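Local coordinates for putative metal resistance protein (PDB 6C29) that is the N-terminal periplasmic tandem immunoglobulin-fold domain of ScsB, a probable protein-disulfide reductase, and primes ScsC for disulfide isomerase activity, at residues Asn106-Leu111 against Leu120-Leu125; Pro149-Leu154 against Ser237-Asp242. All coordinates share one frame; numbering follows the deposited sequence.

Interaction 1 (Asn106-Leu111 against Leu120-Leu125); sequences NGVLTL and LTDYSL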
loop_
_atom_site.group_PDB
_atom_site.type_symbol
_atom_site.label_atom_id
_atom_site.label_comp_id
_atom_site.label_asym_id
_atom_site.label_seq_id
_atom_site.Cartn_x
_atom_site.Cartn_y
_atom_site.Cartn_z
ATOM N N ASN A 106 4.734 14.799 -16.268
ATOM C CA ASN A 106 5.671 15.304 -15.301
ATOM C C ASN A 106 5.035 15.241 -13.961
ATOM O O ASN A 106 3.883 15.645 -13.811
ATOM C CB ASN A 106 6.079 16.738 -15.623
ATOM C CG ASN A 106 6.501 16.895 -17.052
ATOM O OD1 ASN A 106 5.715 17.298 -17.915
ATOM N ND2 ASN A 106 7.733 16.516 -17.328
ATOM N N GLY A 107 5.757 14.706 -12.995
ATOM C CA GLY A 107 5.225 14.644 -11.646
ATOM C C GLY A 107 6.327 14.756 -10.612
ATOM O O GLY A 107 7.510 14.674 -10.914
ATOM N N VAL A 108 5.924 14.982 -9.372
ATOM C CA VAL A 108 6.847 14.972 -8.256
ATOM C C VAL A 108 6.406 13.899 -7.276
ATOM O O VAL A 108 5.297 13.939 -6.737
ATOM C CB VAL A 108 6.898 16.318 -7.558
ATOM C CG1 VAL A 108 7.788 16.226 -6.324
ATOM C CG2 VAL A 108 7.393 17.386 -8.533
ATOM N N LEU A 109 7.261 12.908 -7.090
ATOM C CA LEU A 109 7.080 11.872 -6.092
ATOM C C LEU A 109 7.635 12.370 -4.769
ATOM O O LEU A 109 8.830 12.662 -4.691
ATOM C CB LEU A 109 7.814 10.590 -6.493
ATOM C CG LEU A 109 8.006 9.523 -5.417
ATOM C CD1 LEU A 109 6.686 8.876 -5.047
ATOM C CD2 LEU A 109 9.028 8.486 -5.895
ATOM N N THR A 110 6.803 12.450 -3.726
ATOM C CA THR A 110 7.294 12.672 -2.372
ATOM C C THR A 110 7.437 11.298 -1.746
ATOM O O THR A 110 6.439 10.653 -1.365
ATOM C CB THR A 110 6.377 13.555 -1.567
ATOM O OG1 THR A 110 6.255 14.838 -2.229
ATOM C CG2 THR A 110 6.932 13.726 -0.129
ATOM N N LEU A 111 8.668 10.809 -1.717
ATOM C CA LEU A 111 8.958 9.493 -1.193
ATOM C C LEU A 111 9.257 9.572 0.276
ATOM O O LEU A 111 10.125 10.333 0.712
ATOM C CB LEU A 111 10.148 8.858 -1.908
ATOM C CG LEU A 111 10.501 7.449 -1.423
ATOM C CD1 LEU A 111 9.439 6.459 -1.813
ATOM C CD2 LEU A 111 11.845 7.061 -2.052
ATOM N N LEU A 120 11.298 12.647 4.164
ATOM C CA LEU A 120 10.555 12.947 2.939
ATOM C C LEU A 120 11.492 13.519 1.894
ATOM O O LEU A 120 12.207 14.503 2.159
ATOM C CB LEU A 120 9.420 13.927 3.239
ATOM C CG LEU A 120 8.480 13.499 4.359
ATOM C CD1 LEU A 120 7.517 14.601 4.677
ATOM C CD2 LEU A 120 7.729 12.258 3.960
ATOM N N THR A 121 11.508 12.901 0.714
ATOM C CA THR A 121 12.392 13.283 -0.387
ATOM C C THR A 121 11.554 13.446 -1.645
ATOM O O THR A 121 10.773 12.568 -1.969
ATOM C CB THR A 121 13.489 12.228 -0.630
ATOM O OG1 THR A 121 14.150 11.926 0.605
ATOM C CG2 THR A 121 14.543 12.669 -1.722
ATOM N N ASP A 122 11.761 14.530 -2.378
ATOM C CA ASP A 122 11.072 14.749 -3.651
ATOM C C ASP A 122 11.910 14.276 -4.834
ATOM O O ASP A 122 13.083 14.626 -4.935
ATOM C CB ASP A 122 10.739 16.218 -3.831
ATOM C CG ASP A 122 9.548 16.656 -3.001
ATOM O OD1 ASP A 122 8.888 15.808 -2.369
ATOM O OD2 ASP A 122 9.248 17.876 -3.008
ATOM N N TYR A 123 11.296 13.515 -5.731
ATOM C CA TYR A 123 11.902 13.058 -6.980
ATOM C C TYR A 123 11.086 13.577 -8.149
ATOM O O TYR A 123 9.879 13.373 -8.188
ATOM C CB TYR A 123 11.974 11.521 -7.024
ATOM C CG TYR A 123 12.891 10.929 -5.997
ATOM C CD1 TYR A 123 12.469 10.689 -4.709
ATOM C CD2 TYR A 123 14.196 10.590 -6.310
ATOM C CE1 TYR A 123 13.317 10.165 -3.754
ATOM C CE2 TYR A 123 15.039 10.076 -5.367
ATOM C CZ TYR A 123 14.599 9.843 -4.094
ATOM O OH TYR A 123 15.426 9.332 -3.123
ATOM N N SER A 124 11.725 14.229 -9.112
ATOM C CA SER A 124 11.016 14.735 -10.275
ATOM C C SER A 124 10.998 13.672 -11.352
ATOM O O SER A 124 12.061 13.218 -11.808
ATOM C CB SER A 124 11.673 16.007 -10.793
ATOM O OG SER A 124 11.532 17.041 -9.849
ATOM N N LEU A 125 9.789 13.253 -11.719
ATOM C CA LEU A 125 9.565 12.206 -12.714
ATOM C C LEU A 125 9.143 12.876 -14.015
ATOM O O LEU A 125 8.102 13.473 -14.084
ATOM C CB LEU A 125 8.486 11.233 -12.223
ATOM C CG LEU A 125 8.695 10.704 -10.820
ATOM C CD1 LEU A 125 7.491 9.822 -10.468
ATOM C CD2 LEU A 125 10.026 9.944 -10.729
HETATM O O HOH W 1 12.777 9.654 1.516
#
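Leu-111 lays its CD2 methyl against the ring of Tyr-123, 3.8 Å from CE1, and its CB lies near the same ring carbon. Here CG of Leu-111 is trans to the backbone N (chi1 -179°), while the Tyr-123 ring swings to the side of its own N. Further along this apolar face, Leu-109 CB meets Leu-125 CD1 at 4.1 Å. The face holding Val-108, Thr-110, Asp-122 and Ser-124 is more polar. Thr-110 and Asp-122, a non-hydrogen-bonded pair of an antiparallel beta hairpin, point the same way; the hydroxyl OG1 of Thr-110 donates to Asp-122 OD1 at 2.8 Å, reaching it on the syn side but 34° out of the carboxylate plane. CG1 of Val-108 packs 3.8 Å from Asp-122 CG, flanking the carboxylate with a methyl. Gly-107/Leu-125, Leu-109/Tyr-123 and Leu-111/Thr-121 are the hydrogen-bonded pairs, each closed by two reciprocal N-H...O bonds; Leu-109 N to Tyr-123 O, for example, spans 2.9 Å. A water donates to Leu-111 O and lies 2.8 Å from Thr-121 OG1, which is also hydrogen-bonded to Asn-13. The strands belong to the first immunoglobulin-like domain, in the DsbD N-terminal family. Strand 104-114 is central in a three-stranded sheet, bonded on its other side to strand 57-60, while Leu-111 and Tyr-123 pack on Ala-16 and Val-18 of strand 16-24, and Leu-125 on Leu-8 of strand 8-10.

Interaction 2 (Pro149-Leu154 against Ser237-Asp242); sequences PVTSGL and SRQVND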
loop_
_atom_site.group_PDB
_atom_site.type_symbol
_atom_site.label_atom_id
_atom_site.label_comp_id
_atom_site.label_asym_id
_atom_site.label_seq_id
_atom_site.Cartn_x
_atom_site.Cartn_y
_atom_site.Cartn_z
ATOM N N PRO A 149 -2.978 -7.080 -3.590
ATOM C CA PRO A 149 -4.113 -7.858 -3.093
ATOM C C PRO A 149 -5.316 -7.845 -4.038
ATOM O O PRO A 149 -5.547 -6.864 -4.736
ATOM C CB PRO A 149 -4.430 -7.187 -1.773
ATOM C CG PRO A 149 -3.142 -6.551 -1.318
ATOM C CD PRO A 149 -2.595 -6.042 -2.634
ATOM N N VAL A 150 -6.033 -8.965 -4.097
ATOM C CA VAL A 150 -7.246 -9.078 -4.908
ATOM C C VAL A 150 -8.473 -9.070 -4.033
ATOM O O VAL A 150 -8.372 -9.188 -2.835
ATOM C CB VAL A 150 -7.213 -10.323 -5.790
ATOM C CG1 VAL A 150 -6.104 -10.127 -6.843
ATOM C CG2 VAL A 150 -7.029 -11.547 -5.001
ATOM N N THR A 151 -9.639 -8.886 -4.648
ATOM C CA THR A 151 -10.849 -8.629 -3.868
ATOM C C THR A 151 -11.718 -9.878 -3.764
ATOM O O THR A 151 -12.842 -9.819 -3.294
ATOM C CB THR A 151 -11.679 -7.492 -4.490
ATOM O OG1 THR A 151 -11.901 -7.794 -5.867
ATOM C CG2 THR A 151 -10.941 -6.161 -4.337
ATOM N N SER A 152 -11.204 -11.009 -4.181
ATOM C CA SER A 152 -11.916 -12.260 -3.949
ATOM C C SER A 152 -10.938 -13.343 -3.560
ATOM O O SER A 152 -9.713 -13.187 -3.707
ATOM C CB SER A 152 -12.726 -12.691 -5.170
ATOM O OG SER A 152 -11.870 -12.945 -6.251
ATOM N N GLY A 153 -11.498 -14.416 -3.023
ATOM C CA GLY A 153 -10.748 -15.556 -2.561
ATOM C C GLY A 153 -10.278 -15.404 -1.117
ATOM O O GLY A 153 -10.445 -14.361 -0.457
ATOM N N LEU A 154 -9.655 -16.475 -0.666
ATOM C CA LEU A 154 -9.090 -16.639 0.687
ATOM C C LEU A 154 -10.135 -16.646 1.798
ATOM O O LEU A 154 -10.108 -17.558 2.626
ATOM C CB LEU A 154 -8.020 -15.580 1.001
ATOM C CG LEU A 154 -7.216 -15.904 2.284
ATOM C CD1 LEU A 154 -6.553 -17.269 2.185
ATOM C CD2 LEU A 154 -6.221 -14.826 2.590
ATOM N N SER A 237 -3.081 -12.933 -1.131
ATOM C CA SER A 237 -3.374 -11.683 -0.478
ATOM C C SER A 237 -4.730 -11.167 -0.884
ATOM O O SER A 237 -4.967 -10.938 -2.062
ATOM C CB SER A 237 -2.302 -10.670 -0.833
ATOM O OG SER A 237 -2.530 -9.448 -0.183
ATOM N N ARG A 238 -5.595 -10.934 0.102
ATOM C CA ARG A 238 -6.987 -10.532 -0.095
ATOM C C ARG A 238 -7.282 -9.212 0.578
ATOM O O ARG A 238 -7.066 -9.053 1.782
ATOM C CB ARG A 238 -7.912 -11.625 0.471
ATOM C CG ARG A 238 -9.378 -11.271 0.658
ATOM C CD ARG A 238 -10.165 -11.032 -0.632
ATOM N NE ARG A 238 -11.457 -10.409 -0.350
ATOM C CZ ARG A 238 -12.576 -11.072 -0.127
ATOM N NH1 ARG A 238 -12.615 -12.391 -0.181
ATOM N NH2 ARG A 238 -13.666 -10.393 0.137
ATOM N N GLN A 239 -7.801 -8.285 -0.219
ATOM C CA GLN A 239 -8.344 -7.022 0.236
ATOM C C GLN A 239 -9.803 -7.195 0.622
ATOM O O GLN A 239 -10.602 -7.699 -0.180
ATOM C CB GLN A 239 -8.197 -5.995 -0.886
ATOM C CG GLN A 239 -8.952 -4.715 -0.648
ATOM C CD GLN A 239 -8.372 -3.875 0.465
ATOM O OE1 GLN A 239 -7.167 -3.727 0.594
ATOM N NE2 GLN A 239 -9.247 -3.318 1.292
ATOM N N VAL A 240 -10.131 -6.807 1.848
ATOM C CA VAL A 240 -11.486 -6.850 2.368
ATOM C C VAL A 240 -11.988 -5.435 2.581
ATOM O O VAL A 240 -11.293 -4.585 3.162
ATOM C CB VAL A 240 -11.520 -7.605 3.682
ATOM C CG1 VAL A 240 -12.924 -7.617 4.235
ATOM C CG2 VAL A 240 -11.041 -9.011 3.500
ATOM N N ASN A 241 -13.203 -5.185 2.096
ATOM C CA ASN A 241 -13.908 -3.933 2.322
ATOM C C ASN A 241 -15.266 -4.228 2.919
ATOM O O ASN A 241 -16.128 -4.881 2.311
ATOM C CB ASN A 241 -14.055 -3.128 1.045
ATOM C CG ASN A 241 -12.736 -2.576 0.555
ATOM O OD1 ASN A 241 -12.237 -1.558 1.047
ATOM N ND2 ASN A 241 -12.154 -3.265 -0.380
ATOM N N ASP A 242 -15.408 -3.818 4.173
ATOM C CA ASP A 242 -16.582 -4.100 4.944
ATOM C C ASP A 242 -16.871 -2.920 5.857
ATOM O O ASP A 242 -16.394 -1.820 5.605
ATOM C CB ASP A 242 -16.381 -5.388 5.708
ATOM C CG ASP A 242 -17.691 -6.135 5.955
ATOM O OD1 ASP A 242 -18.089 -6.963 5.099
ATOM O OD2 ASP A 242 -18.328 -5.898 7.004
#
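With chi1 at 166° the side chain of Arg-238 sets off pointing away from its own N, and a bend at chi2 (67°) then curls the guanidinium into the turn of segment 149-154. This turn leads into the second immunoglobulin-fold domain and packs on strand 236-243, the outermost strand of a three-stranded sheet. Arg-238 NH1 donates to Gly-153 O at 2.9 Å, nearly in the guanidinium plane, with an N-H...O angle of 161°. Thr-151 O instead sits over one side of the flat group, displaced from its middle. NE of Arg-238 turns back to its own strand and donates to Gln-239 O at 2.8 Å, a second bond that fixes the rotation of the group. Val-150 forms a single backbone bridge around Arg-238: its N-H goes to Ser-237 O at 3.0 Å, and its O accepts from Gln-239 N at 2.8 Å, the bonding pattern of a parallel bridge. Pro-149 CB packs on Gln-239 CB, whose amide extends to Arg-47 and Ser-228; since Pro-149 also touches Ser-73, this end of the contact borders the first domain. At the other end the side chains of Leu-154 and Arg-238 run past one another in opposing senses, with Leu-154 CB 4.0 Å from Arg-238 CB.

Overall arrangement
From the N terminus, the chain builds the first immunoglobulin-like domain, where interaction 1 closes the short hairpin between strands 104-114 and 118-128. Helix 137-145 follows, and the loop after it carries segment 149-154 to interaction 2, which closes a far longer loop: most of the second domain's strands intervene before segment 237-242 returns. The two loops come in series, neither enclosing nor crossing the other. The centres of interactions 1 and 2 are 30 Å apart, and their nearest atoms about 17 Å, on opposite sides of the chain's centre. Interaction 1 pairs neighbouring strands within one domain; interaction 2 joins the incoming linker to the second domain's edge strand, near residues of the first.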